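PDB 3H6E: carbohydrate kinase, FGGY from Novosphingobium aromaticivorans, which probably phosphorylates a carbohydrate substrate, as kinases of the FGGY family do. Local coordinates for residues E167-Q181 and C282-P294. Numbering follows the deposited sequence.
Sequences EVTSLGCHSDLWDPQ and CLVNVDVHGRPVP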
loop_
_atom_site.group_PDB
_atom_site.type_symbol
_atom_site.label_atom_id
_atom_site.label_comp_id
_atom_site.label_asym_id
_atom_site.label_seq_id
_atom_site.Cartn_x
_atom_site.Cartn_y
_atom_site.Cartn_z
ATOM N N GLU A 167 -9.862 12.824 0.367
ATOM C CA GLU A 167 -8.415 12.986 0.256
ATOM C C GLU A 167 -7.894 12.226 -0.965
ATOM O O GLU A 167 -8.408 11.161 -1.312
ATOM C CB GLU A 167 -7.717 12.537 1.544
ATOM C CG GLU A 167 -6.295 13.049 1.693
ATOM C CD GLU A 167 -5.298 12.222 0.905
ATOM O OE1 GLU A 167 -5.549 11.012 0.721
ATOM O OE2 GLU A 167 -4.266 12.780 0.471
ATOM N N VAL A 168 -6.870 12.775 -1.610
ATOM C CA VAL A 168 -6.462 12.308 -2.933
ATOM C C VAL A 168 -5.850 10.897 -2.993
ATOM O O VAL A 168 -6.066 10.179 -3.968
ATOM C CB VAL A 168 -5.518 13.325 -3.623
ATOM C CG1 VAL A 168 -4.117 13.223 -3.066
ATOM C CG2 VAL A 168 -5.508 13.101 -5.123
ATOM N N THR A 169 -5.101 10.498 -1.963
ATOM C CA THR A 169 -4.369 9.226 -2.002
ATOM C C THR A 169 -5.266 7.992 -1.999
ATOM O O THR A 169 -4.901 6.964 -2.565
ATOM C CB THR A 169 -3.330 9.102 -0.861
ATOM O OG1 THR A 169 -3.999 9.014 0.406
ATOM C CG2 THR A 169 -2.386 10.291 -0.862
ATOM N N SER A 170 -6.419 8.079 -1.345
ATOM C CA SER A 170 -7.377 6.983 -1.382
ATOM C C SER A 170 -8.008 6.894 -2.767
ATOM O O SER A 170 -8.271 5.805 -3.265
ATOM C CB SER A 170 -8.459 7.153 -0.315
ATOM O OG SER A 170 -7.973 6.841 0.978
ATOM N N LEU A 171 -8.241 8.050 -3.384
ATOM C CA LEU A 171 -8.826 8.108 -4.722
ATOM C C LEU A 171 -7.851 7.582 -5.768
ATOM O O LEU A 171 -8.258 7.049 -6.798
ATOM C CB LEU A 171 -9.232 9.540 -5.081
ATOM C CG LEU A 171 -10.237 10.245 -4.170
ATOM C CD1 LEU A 171 -10.316 11.730 -4.502
ATOM C CD2 LEU A 171 -11.617 9.592 -4.251
ATOM N N GLY A 172 -6.559 7.739 -5.506
ATOM C CA GLY A 172 -5.545 7.295 -6.444
ATOM C C GLY A 172 -5.179 5.829 -6.294
ATOM O O GLY A 172 -4.293 5.331 -6.985
ATOM N N CYS A 173 -5.865 5.136 -5.391
ATOM C CA CYS A 173 -5.585 3.726 -5.123
ATOM C C CYS A 173 -6.422 2.813 -6.023
ATOM O O CYS A 173 -7.366 2.167 -5.565
ATOM C CB CYS A 173 -5.844 3.411 -3.645
ATOM S SG CYS A 173 -5.366 1.750 -3.125
ATOM N N HIS A 174 -6.059 2.775 -7.306
ATOM C CA HIS A 174 -6.782 2.015 -8.331
ATOM C C HIS A 174 -8.305 1.994 -8.141
ATOM O O HIS A 174 -8.909 0.937 -7.974
ATOM C CB HIS A 174 -6.215 0.594 -8.469
ATOM C CG HIS A 174 -6.104 -0.151 -7.174
ATOM N ND1 HIS A 174 -7.197 -0.696 -6.534
ATOM C CD2 HIS A 174 -5.029 -0.457 -6.409
ATOM C CE1 HIS A 174 -6.801 -1.300 -5.428
ATOM N NE2 HIS A 174 -5.491 -1.169 -5.327
ATOM N N SER A 175 -8.922 3.169 -8.187
ATOM C CA SER A 175 -10.349 3.284 -7.907
ATOM C C SER A 175 -11.192 3.500 -9.157
ATOM O O SER A 175 -12.416 3.395 -9.104
ATOM C CB SER A 175 -10.600 4.425 -6.929
ATOM O OG SER A 175 -10.327 5.667 -7.545
ATOM N N ASP A 176 -10.538 3.807 -10.275
ATOM C CA ASP A 176 -11.237 4.160 -11.513
ATOM C C ASP A 176 -11.852 5.559 -11.446
ATOM O O ASP A 176 -12.393 6.049 -12.437
ATOM C CB ASP A 176 -12.324 3.134 -11.852
ATOM C CG ASP A 176 -11.762 1.758 -12.118
ATOM O OD1 ASP A 176 -10.539 1.647 -12.332
ATOM O OD2 ASP A 176 -12.541 0.783 -12.117
ATOM N N LEU A 177 -11.762 6.200 -10.282
ATOM C CA LEU A 177 -12.366 7.516 -10.083
ATOM C C LEU A 177 -11.373 8.658 -10.278
ATOM O O LEU A 177 -11.742 9.825 -10.162
ATOM C CB LEU A 177 -12.970 7.629 -8.679
ATOM C CG LEU A 177 -13.770 6.457 -8.108
ATOM C CD1 LEU A 177 -14.606 6.939 -6.941
ATOM C CD2 LEU A 177 -14.659 5.822 -9.166
ATOM N N TRP A 178 -10.120 8.331 -10.573
ATOM C CA TRP A 178 -9.083 9.355 -10.588
ATOM C C TRP A 178 -8.253 9.437 -11.867
ATOM O O TRP A 178 -7.922 8.425 -12.484
ATOM C CB TRP A 178 -8.160 9.211 -9.373
ATOM C CG TRP A 178 -7.463 10.489 -9.040
ATOM C CD1 TRP A 178 -6.121 10.721 -9.050
ATOM C CD2 TRP A 178 -8.082 11.728 -8.673
ATOM N NE1 TRP A 178 -5.864 12.022 -8.701
ATOM C CE2 TRP A 178 -7.051 12.664 -8.470
ATOM C CE3 TRP A 178 -9.409 12.134 -8.501
ATOM C CZ2 TRP A 178 -7.304 13.983 -8.096
ATOM C CZ3 TRP A 178 -9.659 13.441 -8.131
ATOM C CH2 TRP A 178 -8.611 14.352 -7.931
ATOM N N ASP A 179 -7.923 10.667 -12.245
ATOM C CA ASP A 179 -7.022 10.933 -13.353
ATOM C C ASP A 179 -5.716 11.457 -12.771
ATOM O O ASP A 179 -5.589 12.651 -12.488
ATOM C CB ASP A 179 -7.642 11.964 -14.296
ATOM C CG ASP A 179 -6.830 12.170 -15.563
ATOM O OD1 ASP A 179 -5.605 11.917 -15.551
ATOM O OD2 ASP A 179 -7.422 12.597 -16.575
ATOM N N PRO A 180 -4.741 10.558 -12.576
ATOM C CA PRO A 180 -3.484 10.891 -11.897
ATOM C C PRO A 180 -2.751 12.049 -12.559
ATOM O O PRO A 180 -2.477 13.049 -11.900
ATOM C CB PRO A 180 -2.669 9.602 -12.019
ATOM C CG PRO A 180 -3.688 8.529 -12.162
ATOM C CD PRO A 180 -4.798 9.140 -12.965
ATOM N N GLN A 181 -2.437 11.915 -13.842
ATOM C CA GLN A 181 -1.746 12.982 -14.562
ATOM C C GLN A 181 -2.497 14.308 -14.466
ATOM O O GLN A 181 -1.900 15.349 -14.179
ATOM C CB GLN A 181 -1.541 12.607 -16.031
ATOM C CG GLN A 181 -0.455 11.573 -16.254
ATOM C CD GLN A 181 0.910 12.047 -15.793
ATOM O OE1 GLN A 181 1.795 11.240 -15.514
ATOM N NE2 GLN A 181 1.087 13.362 -15.709
ATOM N N CYS A 282 1.562 -2.989 -13.719
ATOM C CA CYS A 282 1.898 -1.650 -13.244
ATOM C C CYS A 282 0.619 -0.881 -12.935
ATOM O O CYS A 282 -0.461 -1.249 -13.396
ATOM C CB CYS A 282 2.727 -0.895 -14.285
ATOM S SG CYS A 282 4.371 -1.593 -14.610
ATOM N N LEU A 283 0.741 0.184 -12.151
ATOM C CA LEU A 283 -0.400 1.034 -11.835
ATOM C C LEU A 283 0.076 2.412 -11.381
ATOM O O LEU A 283 1.271 2.629 -11.176
ATOM C CB LEU A 283 -1.290 0.389 -10.766
ATOM C CG LEU A 283 -0.704 0.167 -9.366
ATOM C CD1 LEU A 283 -1.811 0.156 -8.321
ATOM C CD2 LEU A 283 0.127 -1.111 -9.295
ATOM N N VAL A 284 -0.853 3.347 -11.236
ATOM C CA VAL A 284 -0.489 4.691 -10.824
ATOM C C VAL A 284 -1.218 5.126 -9.565
ATOM O O VAL A 284 -2.432 5.308 -9.573
ATOM C CB VAL A 284 -0.764 5.726 -11.921
ATOM C CG1 VAL A 284 -0.223 7.089 -11.486
ATOM C CG2 VAL A 284 -0.145 5.283 -13.242
ATOM N N ASN A 285 -0.460 5.284 -8.488
ATOM C CA ASN A 285 -0.975 5.843 -7.253
ATOM C C ASN A 285 -0.691 7.335 -7.211
ATOM O O ASN A 285 -0.131 7.894 -8.152
ATOM C CB ASN A 285 -0.346 5.147 -6.048
ATOM C CG ASN A 285 -0.752 3.685 -5.944
ATOM O OD1 ASN A 285 -1.942 3.360 -5.954
ATOM N ND2 ASN A 285 0.235 2.796 -5.846
ATOM N N VAL A 286 -1.078 7.970 -6.114
ATOM C CA VAL A 286 -0.930 9.406 -5.958
ATOM C C VAL A 286 -0.409 9.687 -4.558
ATOM O O VAL A 286 -0.825 9.034 -3.600
ATOM C CB VAL A 286 -2.286 10.116 -6.148
ATOM C CG1 VAL A 286 -2.199 11.555 -5.712
ATOM C CG2 VAL A 286 -2.734 10.024 -7.601
ATOM N N ASP A 287 0.510 10.640 -4.430
ATOM C CA ASP A 287 1.017 10.998 -3.108
ATOM C C ASP A 287 0.129 12.040 -2.434
ATOM O O ASP A 287 -0.810 12.553 -3.043
ATOM C CB ASP A 287 2.480 11.457 -3.162
ATOM C CG ASP A 287 2.677 12.741 -3.948
ATOM O OD1 ASP A 287 1.720 13.528 -4.100
ATOM O OD2 ASP A 287 3.813 12.968 -4.408
ATOM N N VAL A 288 0.423 12.342 -1.173
ATOM C CA VAL A 288 -0.400 13.275 -0.410
ATOM C C VAL A 288 -0.456 14.650 -1.069
ATOM O O VAL A 288 -1.309 15.471 -0.736
ATOM C CB VAL A 288 0.092 13.413 1.038
ATOM C CG1 VAL A 288 0.036 12.068 1.740
ATOM C CG2 VAL A 288 1.501 13.987 1.065
ATOM N N HIS A 289 0.453 14.887 -2.012
ATOM C CA HIS A 289 0.499 16.147 -2.748
ATOM C C HIS A 289 -0.247 16.058 -4.072
ATOM O O HIS A 289 -0.328 17.039 -4.807
ATOM C CB HIS A 289 1.947 16.566 -3.016
ATOM C CG HIS A 289 2.720 16.906 -1.783
ATOM N ND1 HIS A 289 3.477 15.977 -1.100
ATOM C CD2 HIS A 289 2.852 18.072 -1.105
ATOM C CE1 HIS A 289 4.044 16.557 -0.056
ATOM N NE2 HIS A 289 3.678 17.828 -0.036
ATOM N N GLY A 290 -0.777 14.882 -4.386
ATOM C CA GLY A 290 -1.502 14.696 -5.630
ATOM C C GLY A 290 -0.607 14.344 -6.807
ATOM O O GLY A 290 -1.085 14.166 -7.927
ATOM N N ARG A 291 0.694 14.246 -6.550
ATOM C CA ARG A 291 1.662 13.872 -7.578
ATOM C C ARG A 291 1.632 12.371 -7.862
ATOM O O ARG A 291 1.599 11.555 -6.939
ATOM C CB ARG A 291 3.075 14.300 -7.163
ATOM C CG ARG A 291 3.446 15.732 -7.545
ATOM C CD ARG A 291 4.624 16.248 -6.711
ATOM N NE ARG A 291 5.367 15.165 -6.061
ATOM C CZ ARG A 291 6.395 14.514 -6.606
ATOM N NH1 ARG A 291 6.822 14.829 -7.823
ATOM N NH2 ARG A 291 6.996 13.541 -5.928
ATOM N N PRO A 292 1.644 11.999 -9.147
ATOM C CA PRO A 292 1.597 10.581 -9.523
ATOM C C PRO A 292 2.715 9.744 -8.898
ATOM O O PRO A 292 3.870 10.166 -8.829
ATOM C CB PRO A 292 1.738 10.620 -11.049
ATOM C CG PRO A 292 1.195 11.954 -11.435
ATOM C CD PRO A 292 1.585 12.886 -10.320
ATOM N N VAL A 293 2.344 8.553 -8.443
ATOM C CA VAL A 293 3.271 7.606 -7.845
ATOM C C VAL A 293 3.299 6.336 -8.683
ATOM O O VAL A 293 2.532 5.405 -8.432
ATOM C CB VAL A 293 2.842 7.249 -6.416
ATOM C CG1 VAL A 293 3.709 6.127 -5.852
ATOM C CG2 VAL A 293 2.876 8.484 -5.526
ATOM N N PRO A 294 4.175 6.303 -9.696
ATOM C CA PRO A 294 4.281 5.136 -10.576
ATOM C C PRO A 294 4.563 3.873 -9.773
ATOM O O PRO A 294 5.425 3.881 -8.893
ATOM C CB PRO A 294 5.474 5.482 -11.471
ATOM C CG PRO A 294 5.507 6.970 -11.488
ATOM C CD PRO A 294 5.066 7.395 -10.114
HETATM O O HOH W 1 -2.708 6.453 -4.437
HETATM O O HOH W 2 -3.865 2.936 -9.230
#
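Val286 packs tightly between Val168 and Trp178, its two methyls dividing the work. With chi1 at 168°, CG1 lies anti to the backbone N and reaches Val168 CG1 at 3.7 Å, while CG2 turns to the CD1 and NE1 corner of the Trp178 indole. The same CG2 sits over Gly172, where a beta carbon would collide with it. Alongside, Thr169 CG2 rests on the backbone, 3.4 Å from Val286 O. On the same residue, Glu167 OE1, at the N-cap of helix 168-171, accepts from both Thr169 N (2.8 Å) and Thr169 OG1 (2.5 Å), the hydroxyl on the syn side and the amide from above the carboxylate plane. Replacing Glu167 by alanine removes the carboxylate, which would probably leave Thr169 N without its cap and the Thr169 hydroxyl without this acceptor. Strand 282-286, at the edge of the C-terminal domain's mixed sheet, forms a hairpin with strand 292-298 through the type I turn Asp287-Gly290. Its contact with residues 167-181 of the N-terminal domain joins the two actin-like ATPase domains of the FGGY fold. Water 1 bridges them too, donating to Thr169 O and accepting from Val286 N (2.8 Å). Further along, Pro180 CB meets Val284 CG1 at 3.5 Å. Packing thins toward the solvent side at Gln181 and Pro292, whose CG stays 3.9 Å from Pro180 O, and at His174, whose imidazole meets Leu283 CD1 at its CD2 edge.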